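Local coordinates for lectin (PDB 4HR6), which binds galactose-type sugars through two beta-trefoil lectin domains, as a homologue of the sugar-binding chain of type II ribosome-inactivating proteins, at residues 92-97 with 214-219; 104-109 with 117-122. All coordinates share one frame; numbering follows the deposited sequence.

How the interactions relate
Interaction 1 joins the two ricin-type trefoil regions of the chain across 117 residues, its centre about 5 Å from the centre of the chain. Interaction 2 is a local hairpin nested inside the loop that interaction 1 closes, and the centres of the two lie about 12 Å apart. Residues 94 and 95 connect them directly: Ile-95 O is 3.0 Å from Leu-105 N, a probable hydrogen bond, and Thr-94 CG2 packs 4.1 Å from Ala-104 CB. Gln-127 provides a second link, touching Arg-216 and donating to Thr-106 OG1. None of the residues in 92-97, 214-219, 104-109 or 117-122 lines either methyl galactoside pocket.

Interaction 1 (92-97 with 214-219)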
# COMPACT_ATOMS: atom_id res chain seq x y z
N GLY C 92 -2.76 11.53 -6.14
CA GLY C 92 -4.22 11.46 -6.12
C GLY C 92 -4.91 11.10 -7.43
O GLY C 92 -6.14 11.07 -7.48
N GLY C 93 -4.15 10.84 -8.49
CA GLY C 93 -4.71 10.42 -9.78
C GLY C 93 -5.03 11.53 -10.77
O GLY C 93 -5.70 11.29 -11.79
N THR C 94 -4.58 12.75 -10.48
CA THR C 94 -4.74 13.86 -11.40
C THR C 94 -3.60 13.89 -12.43
O THR C 94 -2.42 13.89 -12.06
CB THR C 94 -4.73 15.21 -10.67
OG1 THR C 94 -5.74 15.22 -9.65
CG2 THR C 94 -4.98 16.36 -11.66
N ILE C 95 -3.97 13.91 -13.70
CA ILE C 95 -3.05 14.12 -14.80
C ILE C 95 -3.29 15.53 -15.33
O ILE C 95 -4.40 15.85 -15.74
CB ILE C 95 -3.31 13.10 -15.93
CG1 ILE C 95 -2.95 11.70 -15.41
CG2 ILE C 95 -2.52 13.46 -17.19
CD1 ILE C 95 -3.12 10.59 -16.42
N MET C 96 -2.25 16.35 -15.33
CA MET C 96 -2.37 17.74 -15.76
C MET C 96 -1.09 18.24 -16.44
O MET C 96 -0.06 17.59 -16.40
CB MET C 96 -2.73 18.61 -14.55
CG MET C 96 -1.70 18.59 -13.43
SD MET C 96 -0.63 20.05 -13.38
CE MET C 96 -1.31 20.88 -11.94
N ASN C 97 -1.19 19.41 -17.07
CA ASN C 97 -0.06 20.11 -17.68
C ASN C 97 0.39 21.26 -16.79
O ASN C 97 -0.33 22.25 -16.66
CB ASN C 97 -0.45 20.65 -19.06
CG ASN C 97 0.70 21.35 -19.78
OD1 ASN C 97 1.36 22.26 -19.23
ND2 ASN C 97 0.94 20.95 -21.02
N ASN C 214 -17.52 14.04 -5.04
CA ASN C 214 -17.67 13.48 -3.71
C ASN C 214 -17.81 11.96 -3.78
O ASN C 214 -18.31 11.34 -2.85
CB ASN C 214 -18.85 14.13 -3.00
CG ASN C 214 -20.04 14.33 -3.92
OD1 ASN C 214 -20.50 13.39 -4.57
ND2 ASN C 214 -20.53 15.57 -3.99
N GLN C 215 -17.34 11.37 -4.88
CA GLN C 215 -17.25 9.92 -5.04
C GLN C 215 -15.79 9.49 -5.34
O GLN C 215 -15.56 8.38 -5.83
CB GLN C 215 -18.19 9.46 -6.16
CG GLN C 215 -19.64 9.86 -5.95
CD GLN C 215 -20.57 9.29 -7.00
OE1 GLN C 215 -20.27 9.32 -8.19
NE2 GLN C 215 -21.71 8.76 -6.57
N ARG C 216 -14.83 10.36 -5.05
CA ARG C 216 -13.43 10.14 -5.42
C ARG C 216 -12.54 10.13 -4.20
O ARG C 216 -12.44 11.13 -3.49
CB ARG C 216 -12.92 11.20 -6.40
CG ARG C 216 -11.54 10.87 -6.98
CD ARG C 216 -11.13 11.78 -8.15
NE ARG C 216 -9.68 11.91 -8.28
CZ ARG C 216 -9.04 12.87 -8.95
NH1 ARG C 216 -9.71 13.84 -9.59
NH2 ARG C 216 -7.72 12.88 -8.98
N TRP C 217 -11.85 9.00 -4.01
CA TRP C 217 -11.09 8.72 -2.79
C TRP C 217 -9.67 8.29 -3.10
O TRP C 217 -9.44 7.62 -4.10
CB TRP C 217 -11.79 7.59 -2.04
CG TRP C 217 -13.21 7.89 -1.80
CD1 TRP C 217 -14.30 7.41 -2.49
CD2 TRP C 217 -13.72 8.78 -0.82
NE1 TRP C 217 -15.45 7.94 -1.97
CE2 TRP C 217 -15.12 8.79 -0.95
CE3 TRP C 217 -13.12 9.58 0.16
CZ2 TRP C 217 -15.93 9.56 -0.14
CZ3 TRP C 217 -13.93 10.35 0.97
CH2 TRP C 217 -15.32 10.33 0.82
N VAL C 218 -8.73 8.65 -2.23
CA VAL C 218 -7.36 8.14 -2.34
C VAL C 218 -6.88 7.52 -1.01
O VAL C 218 -6.98 8.13 0.07
CB VAL C 218 -6.38 9.23 -2.85
CG1 VAL C 218 -6.39 10.46 -1.96
CG2 VAL C 218 -4.97 8.67 -2.98
N PHE C 219 -6.37 6.30 -1.11
CA PHE C 219 -5.73 5.60 0.02
C PHE C 219 -4.30 6.06 0.14
O PHE C 219 -3.48 5.77 -0.73
CB PHE C 219 -5.77 4.09 -0.19
CG PHE C 219 -7.12 3.48 -0.01
CD1 PHE C 219 -8.13 3.69 -0.94
CD2 PHE C 219 -7.39 2.67 1.08
CE1 PHE C 219 -9.37 3.11 -0.78
CE2 PHE C 219 -8.64 2.08 1.25
CZ PHE C 219 -9.63 2.31 0.32
O HOH W 1 -8.16 9.54 -7.21
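A chi1 of -171° sets CG of Arg-216 opposite its own backbone N, and the chain then runs extended to NE, carrying the guanidinium across to Gly-92, Gly-93 and Thr-94. On the other side, chi1 of -56° leaves OG1 of Thr-94 beside its backbone N, where it can receive the arginine. The contact joins the two ricin-type beta-trefoil domains, 92-97 belonging to the first and 214-219 to the second. A long, flat, five-proton donor suits the place because several acceptors lie around its edge. NH2 uses its two hydrogens on different partners: Gly-92 O at 2.8 Å, with a nearly straight N-H...O angle of 171°, and Thr-94 OG1 at 3.1 Å. Both oxygens lie near the guanidinium plane, although NH2 itself stands above the carbonyl plane of Gly-92. NH1 donates to Ser-124 O, still in the first domain, which would help to fix the rotation of the whole group. Gly-93 has a positive phi, and a beta carbon there would press on the preceding carbonyl oxygen and face NH2, so a residue without a side chain fits well. Beyond the arginine, Val-218 adds an apolar touch, its CG2 lying 4.3 Å from Gly-92 CA. A water also lies in the guanidinium plane, accepting from Arg-216 NE at 3.0 Å.

Interaction 2 (104-109 with 117-122); sequences ALTSNK and TMEVNT
Asn-108 and Glu-119 meet with their side chains at about a right angle, their amide and carboxylate planes turned 43° apart. ND2 of Asn-108 donates to Glu-119 OE2 at 3.0 Å; the oxygen lies close to the amide plane, but the donor comes to it from above the carboxylate plane. In Glu-119, chi1 (-56°) sets CG beside the backbone N, where CB and CG pass across Thr-106, with CB 3.5 Å from Thr-106 OG1; the bend at chi2 (-67°) then turns the carboxylate toward Asn-108. CG2 of Thr-117 is crossed by the same amide, Asn-108 ND2 lying 3.4 Å from it. Thr-106, Thr-117 and Glu-119 share one face of a beta hairpin in the first ricin-type trefoil domain, formed by strands 103-106 and 117-120; Asn-108 reaches that face from the loop that follows the first strand. Ala-104 with Glu-119 and Thr-106 with Thr-117 are antiparallel hydrogen-bonded pairs. The bonds of the latter are Thr-106 N to Thr-117 O at 2.8 Å and Thr-117 N to Thr-106 O at 3.0 Å, whereas Glu-119 N to Ala-104 O is weak. Beta-branched threonines favour such extended backbones, and the hydroxyl of Thr-106 also donates to Ala-104 O at 2.8 Å while accepting from Gln-127 NE2. Ala-104 is small enough for Asn-121 to lie over its methyl. On the face of Leu-105, the non-hydrogen-bonded pair is apolar: the flexible Met-118 curls back over the neighbouring strand, its SD 4.4 Å from Leu-105 CD1 and its CE 3.6 Å from Ala-104 N.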
# COMPACT_ATOMS: atom_id res chain seq x y z
N ALA C 104 -7.25 19.97 -16.06
CA ALA C 104 -6.96 18.58 -15.74
C ALA C 104 -7.65 17.65 -16.72
O ALA C 104 -8.75 17.93 -17.19
CB ALA C 104 -7.42 18.27 -14.33
N LEU C 105 -7.01 16.52 -17.02
CA LEU C 105 -7.55 15.59 -17.99
C LEU C 105 -8.88 15.05 -17.49
O LEU C 105 -8.99 14.60 -16.34
CB LEU C 105 -6.55 14.45 -18.25
CG LEU C 105 -6.93 13.42 -19.31
CD1 LEU C 105 -6.93 14.04 -20.69
CD2 LEU C 105 -5.98 12.22 -19.27
N THR C 106 -9.89 15.09 -18.36
CA THR C 106 -11.27 14.77 -17.98
C THR C 106 -11.97 13.92 -19.02
O THR C 106 -11.63 13.96 -20.20
CB THR C 106 -12.09 16.05 -17.80
OG1 THR C 106 -11.35 16.99 -17.02
CG2 THR C 106 -13.44 15.75 -17.11
N SER C 107 -12.94 13.13 -18.56
CA SER C 107 -13.82 12.39 -19.44
C SER C 107 -15.25 12.66 -19.00
O SER C 107 -15.77 11.99 -18.11
CB SER C 107 -13.50 10.90 -19.40
OG SER C 107 -14.34 10.20 -20.30
N ASN C 108 -15.87 13.65 -19.65
CA ASN C 108 -17.18 14.18 -19.26
C ASN C 108 -18.34 13.18 -19.29
O ASN C 108 -19.32 13.35 -18.58
CB ASN C 108 -17.54 15.38 -20.15
CG ASN C 108 -16.76 16.64 -19.79
OD1 ASN C 108 -16.46 16.88 -18.62
ND2 ASN C 108 -16.45 17.45 -20.79
N LYS C 109 -18.23 12.13 -20.11
CA LYS C 109 -19.23 11.06 -20.12
C LYS C 109 -18.60 9.73 -19.73
O LYS C 109 -17.40 9.51 -19.92
CB LYS C 109 -19.90 10.96 -21.50
CG LYS C 109 -21.09 11.89 -21.66
CD LYS C 109 -21.41 12.21 -23.12
CE LYS C 109 -20.70 13.48 -23.58
NZ LYS C 109 -21.25 14.00 -24.87
N THR C 117 -10.98 15.46 -22.74
CA THR C 117 -10.91 16.91 -22.80
C THR C 117 -10.18 17.46 -21.59
O THR C 117 -10.10 16.81 -20.55
CB THR C 117 -12.34 17.52 -22.87
OG1 THR C 117 -12.28 18.93 -22.65
CG2 THR C 117 -13.27 16.89 -21.83
N MET C 118 -9.63 18.66 -21.75
CA MET C 118 -9.15 19.45 -20.63
C MET C 118 -10.30 20.31 -20.10
O MET C 118 -11.01 20.97 -20.87
CB MET C 118 -7.96 20.31 -21.05
CG MET C 118 -6.77 19.50 -21.59
SD MET C 118 -6.03 18.32 -20.42
CE MET C 118 -5.44 19.48 -19.19
N GLU C 119 -10.51 20.26 -18.78
CA GLU C 119 -11.57 20.99 -18.10
C GLU C 119 -11.02 21.55 -16.81
O GLU C 119 -9.95 21.13 -16.34
CB GLU C 119 -12.76 20.08 -17.76
CG GLU C 119 -13.38 19.35 -18.94
CD GLU C 119 -14.08 20.27 -19.93
OE1 GLU C 119 -14.16 21.50 -19.66
OE2 GLU C 119 -14.53 19.76 -20.98
N VAL C 120 -11.77 22.46 -16.21
CA VAL C 120 -11.37 23.02 -14.92
C VAL C 120 -11.25 21.87 -13.92
O VAL C 120 -12.04 20.90 -13.96
CB VAL C 120 -12.38 24.07 -14.40
CG1 VAL C 120 -11.78 24.85 -13.23
CG2 VAL C 120 -12.80 25.02 -15.53
N ASN C 121 -10.26 21.95 -13.05
CA ASN C 121 -10.02 20.89 -12.08
C ASN C 121 -10.88 21.05 -10.84
O ASN C 121 -10.67 21.97 -10.05
CB ASN C 121 -8.53 20.82 -11.70
CG ASN C 121 -8.20 19.63 -10.81
OD1 ASN C 121 -8.88 18.60 -10.82
ND2 ASN C 121 -7.14 19.77 -10.03
N THR C 122 -11.85 20.15 -10.68
CA THR C 122 -12.70 20.10 -9.49
C THR C 122 -12.52 18.78 -8.72
O THR C 122 -13.29 18.49 -7.80
CB THR C 122 -14.19 20.28 -9.85
OG1 THR C 122 -14.59 19.28 -10.80
CG2 THR C 122 -14.42 21.66 -10.43